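Side-chain contacts in alanine dehydrogenase/pyridine nucleotide transhydrogenase (Mycobacterium smegmatis str. MC2 155, PDB 3P2Y), which probably takes part in hydride transfer between NAD(H) and NADP(H), coupled to the pumping of protons across the membrane: residues A156-K159 with A160-G164; M335-H338 with A339-Y343. All blocks are in the same frame, centred on the assembly; numbering follows the deposited sequence.

Coming from the N terminus, the chain first builds the parallel six-stranded sheet and then enters helix 148-167, where contact 1 lies. It goes on through the mixed sheet, and contact 2 opens helix 336-354. Each contact joins residues about one helical turn apart and closes no long loop; they follow in series, neither nesting nor crossing. Their centres are about 15 Å apart, and they meet through Met335, whose SD lies 3.5 Å from Tyr158 CE2 and 4.0 Å from Lys159 CD. The two helices bridge the two sheet domains, as in other members of this family, and both contacts also touch the second subunit.

Contact 1: residues A156-K159 with A160-G164; sequences AGYK and AVLLG. With EDO (1,2-ethanediol), chain G.
The ring of Tyr158 meets Leu162 one helical turn on. CD1 of Leu162 approaches it obliquely, 3.8 Å from CE2, and sits equally close to CZ and OH, so one methyl touches the hydroxyl end of the ring. Phe171 of the second subunit makes an edge-to-face contact with the same ring. The phenol stands off the helix because CG is anti to the backbone N (chi1 168°), and its OH is hydrogen-bonded to Val172 N of the second subunit. CD1 of Leu162 also comes within 3.8 Å of Lys159 CE, so the same methyl touches both the ring and the bent lysine chain.

Lys159 is curled rather than extended. Its chain bends at chi2, chi3 and chi4, and NZ, carried out from the side of the helix, reaches an ethanediol molecule, probably from the crystallisation liquor. NZ donates to O2 of the diol over 2.8 Å, while the diol's O1 donates to Lys159 O at the same distance. One small molecule thus bridges the two ends of one residue. CB of Leu163 flanks that site, 3.5 Å from O1. Lys159 O also takes the helical bond from Leu163 N at 3.0 Å, with the donor tilted 28° from the carbonyl plane, and so serves two donors.

Thr334 OG1 and Ser166 O of the second subunit are further partners of NZ. On the other side of the helix, Ala160 and Val161 pack on Ile270 of the mixed sheet. The chemistry amounts to an interface helix whose buried lysine has its ammonium bonded to oxygens of both subunits and of the diol, which would be expected to stabilise its charge, next to a tyrosine anchored in the partner chain through both its ring and its hydroxyl.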
# COMPACT_ATOMS: atom_id res chain seq x y z
N ALA A 156 11.32 6.42 -2.17
CA ALA A 156 10.65 6.79 -0.93
C ALA A 156 9.36 7.57 -1.20
O ALA A 156 8.34 7.28 -0.57
CB ALA A 156 11.58 7.57 0.00
N GLY A 157 9.40 8.52 -2.16
CA GLY A 157 8.20 9.31 -2.46
C GLY A 157 7.07 8.43 -2.98
O GLY A 157 5.90 8.61 -2.61
N TYR A 158 7.42 7.48 -3.86
CA TYR A 158 6.43 6.52 -4.39
C TYR A 158 5.84 5.66 -3.27
O TYR A 158 4.61 5.54 -3.14
CB TYR A 158 7.15 5.66 -5.45
CG TYR A 158 6.41 4.44 -5.92
CD1 TYR A 158 5.36 4.55 -6.82
CD2 TYR A 158 6.78 3.18 -5.47
CE1 TYR A 158 4.68 3.41 -7.27
CE2 TYR A 158 6.11 2.02 -5.91
CZ TYR A 158 5.07 2.16 -6.83
OH TYR A 158 4.38 1.05 -7.29
N LYS A 159 6.70 5.08 -2.45
CA LYS A 159 6.20 4.19 -1.37
C LYS A 159 5.45 4.99 -0.28
O LYS A 159 4.57 4.42 0.40
CB LYS A 159 7.34 3.38 -0.75
CG LYS A 159 7.95 2.33 -1.70
CD LYS A 159 6.92 1.39 -2.33
CE LYS A 159 6.02 0.62 -1.28
NZ LYS A 159 6.88 -0.50 -0.62
N ALA A 160 5.78 6.27 -0.13
CA ALA A 160 5.05 7.15 0.84
C ALA A 160 3.58 7.26 0.48
O ALA A 160 2.69 7.21 1.35
CB ALA A 160 5.70 8.59 0.95
N VAL A 161 3.30 7.41 -0.83
CA VAL A 161 1.91 7.48 -1.29
C VAL A 161 1.21 6.16 -1.10
O VAL A 161 0.03 6.13 -0.70
CB VAL A 161 1.82 7.95 -2.78
CG1 VAL A 161 0.36 7.85 -3.31
CG2 VAL A 161 2.29 9.38 -2.83
N LEU A 162 1.87 5.05 -1.46
CA LEU A 162 1.22 3.75 -1.24
C LEU A 162 0.86 3.57 0.23
O LEU A 162 -0.20 3.01 0.56
CB LEU A 162 2.08 2.57 -1.75
CG LEU A 162 2.26 2.55 -3.28
CD1 LEU A 162 3.12 1.34 -3.67
CD2 LEU A 162 0.91 2.47 -3.96
N LEU A 163 1.73 4.05 1.11
CA LEU A 163 1.51 3.86 2.56
C LEU A 163 0.33 4.73 2.98
O LEU A 163 -0.55 4.25 3.70
CB LEU A 163 2.77 4.26 3.35
CG LEU A 163 2.64 4.17 4.88
CD1 LEU A 163 2.24 2.74 5.33
CD2 LEU A 163 3.98 4.63 5.54
N GLY A 164 0.32 5.98 2.53
CA GLY A 164 -0.82 6.87 2.84
C GLY A 164 -2.14 6.29 2.36
O GLY A 164 -3.16 6.28 3.10
C1 EDO G . 5.58 1.39 2.34
O1 EDO G . 4.54 1.84 1.45
C2 EDO G . 5.30 -0.05 2.80
O2 EDO G . 5.49 -1.04 1.74

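Contact 2: residues M335-H338 with A339-Y343; sequences MPEH and ASELY
Ser340 and Pro336 make the shortest side-chain bond here: OG donates to Pro336 O over 2.7 Å, lying in the carbonyl plane. The same oxygen accepts Ser340 N at 3.0 Å from well above that plane, 48° out of it, so one residue grips this carbonyl from two directions. OG reaches it because it stands beside its own backbone N (chi1 -57°), folded back over the preceding turn.

Along another flank of the helix, the His338 and Glu341 side chains run alongside each other in a common direction. The carboxylate brings OE1 to the edge of the imidazole, in the ring plane and 3.8 Å from CD2, with the two planes 88° apart. Glu337 OE2 is 4.3 Å from that same OE1. Two waters bridge the carboxylates, each donating to both oxygens; the first lies 2.8 Å from Glu337 OE2. Beneath them, Glu341 N donates to Glu337 O at 2.8 Å, the helical bond between the two acidic residues. Met335 occupies the N-cap position, and its carbonyl receives Ala339 N at 3.1 Å, starting the helical bonding.

Further out, the loop at Val38 donates its backbone N to Ser340 OG, which ties this turn to the first domain. The second subunit holds two more polar groups: its Arg170 forms a salt bridge with Glu337 OE1, and its Phe171 N is hydrogen-bonded to His338 ND1. A long, weak ion pair joins Glu341 OE2 to Lys345. Water donors between the carboxylates and the arginine on the far oxygen of Glu337 would probably offset the repulsion of two acids, allowing both to remain ionised in a buried place at the subunit interface.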
# COMPACT_ATOMS: atom_id res chain seq x y z
N MET A 335 11.13 -1.57 -0.96
CA MET A 335 11.00 -1.86 -2.40
C MET A 335 12.41 -2.15 -2.89
O MET A 335 13.00 -1.41 -3.70
CB MET A 335 10.31 -0.69 -3.14
CG MET A 335 9.74 -1.13 -4.53
SD MET A 335 9.15 0.34 -5.42
CE MET A 335 10.69 0.90 -6.11
N PRO A 336 12.99 -3.23 -2.36
CA PRO A 336 14.45 -3.31 -2.37
C PRO A 336 15.12 -3.71 -3.70
O PRO A 336 16.31 -3.47 -3.86
CB PRO A 336 14.74 -4.36 -1.27
CG PRO A 336 13.57 -5.30 -1.37
CD PRO A 336 12.38 -4.32 -1.56
N GLU A 337 14.39 -4.35 -4.61
CA GLU A 337 15.07 -4.71 -5.85
C GLU A 337 15.31 -3.46 -6.67
O GLU A 337 16.46 -3.20 -7.08
CB GLU A 337 14.31 -5.74 -6.71
CG GLU A 337 14.98 -5.79 -8.11
CD GLU A 337 14.54 -6.93 -9.02
OE1 GLU A 337 13.66 -7.71 -8.66
OE2 GLU A 337 15.11 -7.00 -10.13
N HIS A 338 14.27 -2.66 -6.92
CA HIS A 338 14.54 -1.44 -7.70
C HIS A 338 15.33 -0.37 -6.93
O HIS A 338 16.14 0.32 -7.53
CB HIS A 338 13.29 -0.85 -8.35
CG HIS A 338 12.90 -1.53 -9.63
ND1 HIS A 338 11.62 -1.44 -10.15
CD2 HIS A 338 13.61 -2.30 -10.49
CE1 HIS A 338 11.56 -2.13 -11.28
NE2 HIS A 338 12.76 -2.65 -11.51
N ALA A 339 15.13 -0.27 -5.61
CA ALA A 339 15.99 0.66 -4.83
C ALA A 339 17.46 0.23 -5.01
O ALA A 339 18.34 1.07 -5.27
CB ALA A 339 15.58 0.68 -3.33
N SER A 340 17.74 -1.08 -4.89
CA SER A 340 19.14 -1.53 -5.01
C SER A 340 19.67 -1.41 -6.41
O SER A 340 20.86 -1.16 -6.58
CB SER A 340 19.31 -2.99 -4.57
OG SER A 340 18.87 -3.13 -3.24
N GLU A 341 18.83 -1.66 -7.41
CA GLU A 341 19.32 -1.57 -8.80
C GLU A 341 19.72 -0.15 -9.15
O GLU A 341 20.78 0.06 -9.74
CB GLU A 341 18.26 -2.09 -9.78
CG GLU A 341 18.70 -2.04 -11.24
CD GLU A 341 17.58 -2.51 -12.17
OE1 GLU A 341 16.94 -3.53 -11.86
OE2 GLU A 341 17.33 -1.87 -13.22
N LEU A 342 18.88 0.82 -8.80
CA LEU A 342 19.20 2.22 -9.08
C LEU A 342 20.47 2.65 -8.32
O LEU A 342 21.34 3.29 -8.91
CB LEU A 342 18.03 3.11 -8.70
CG LEU A 342 16.79 2.85 -9.58
CD1 LEU A 342 15.64 3.67 -9.04
CD2 LEU A 342 17.04 3.17 -11.05
N TYR A 343 20.53 2.27 -7.04
CA TYR A 343 21.69 2.53 -6.18
C TYR A 343 22.95 1.90 -6.77
O TYR A 343 24.04 2.52 -6.78
CB TYR A 343 21.46 1.99 -4.75
CG TYR A 343 22.61 2.31 -3.82
CD1 TYR A 343 23.54 1.33 -3.48
CD2 TYR A 343 22.75 3.60 -3.26
CE1 TYR A 343 24.63 1.63 -2.61
CE2 TYR A 343 23.82 3.91 -2.42
CZ TYR A 343 24.74 2.91 -2.09
OH TYR A 343 25.76 3.17 -1.23
O HOH W 1 17.66 -5.81 -10.34
O HOH W 2 14.86 -5.33 -12.48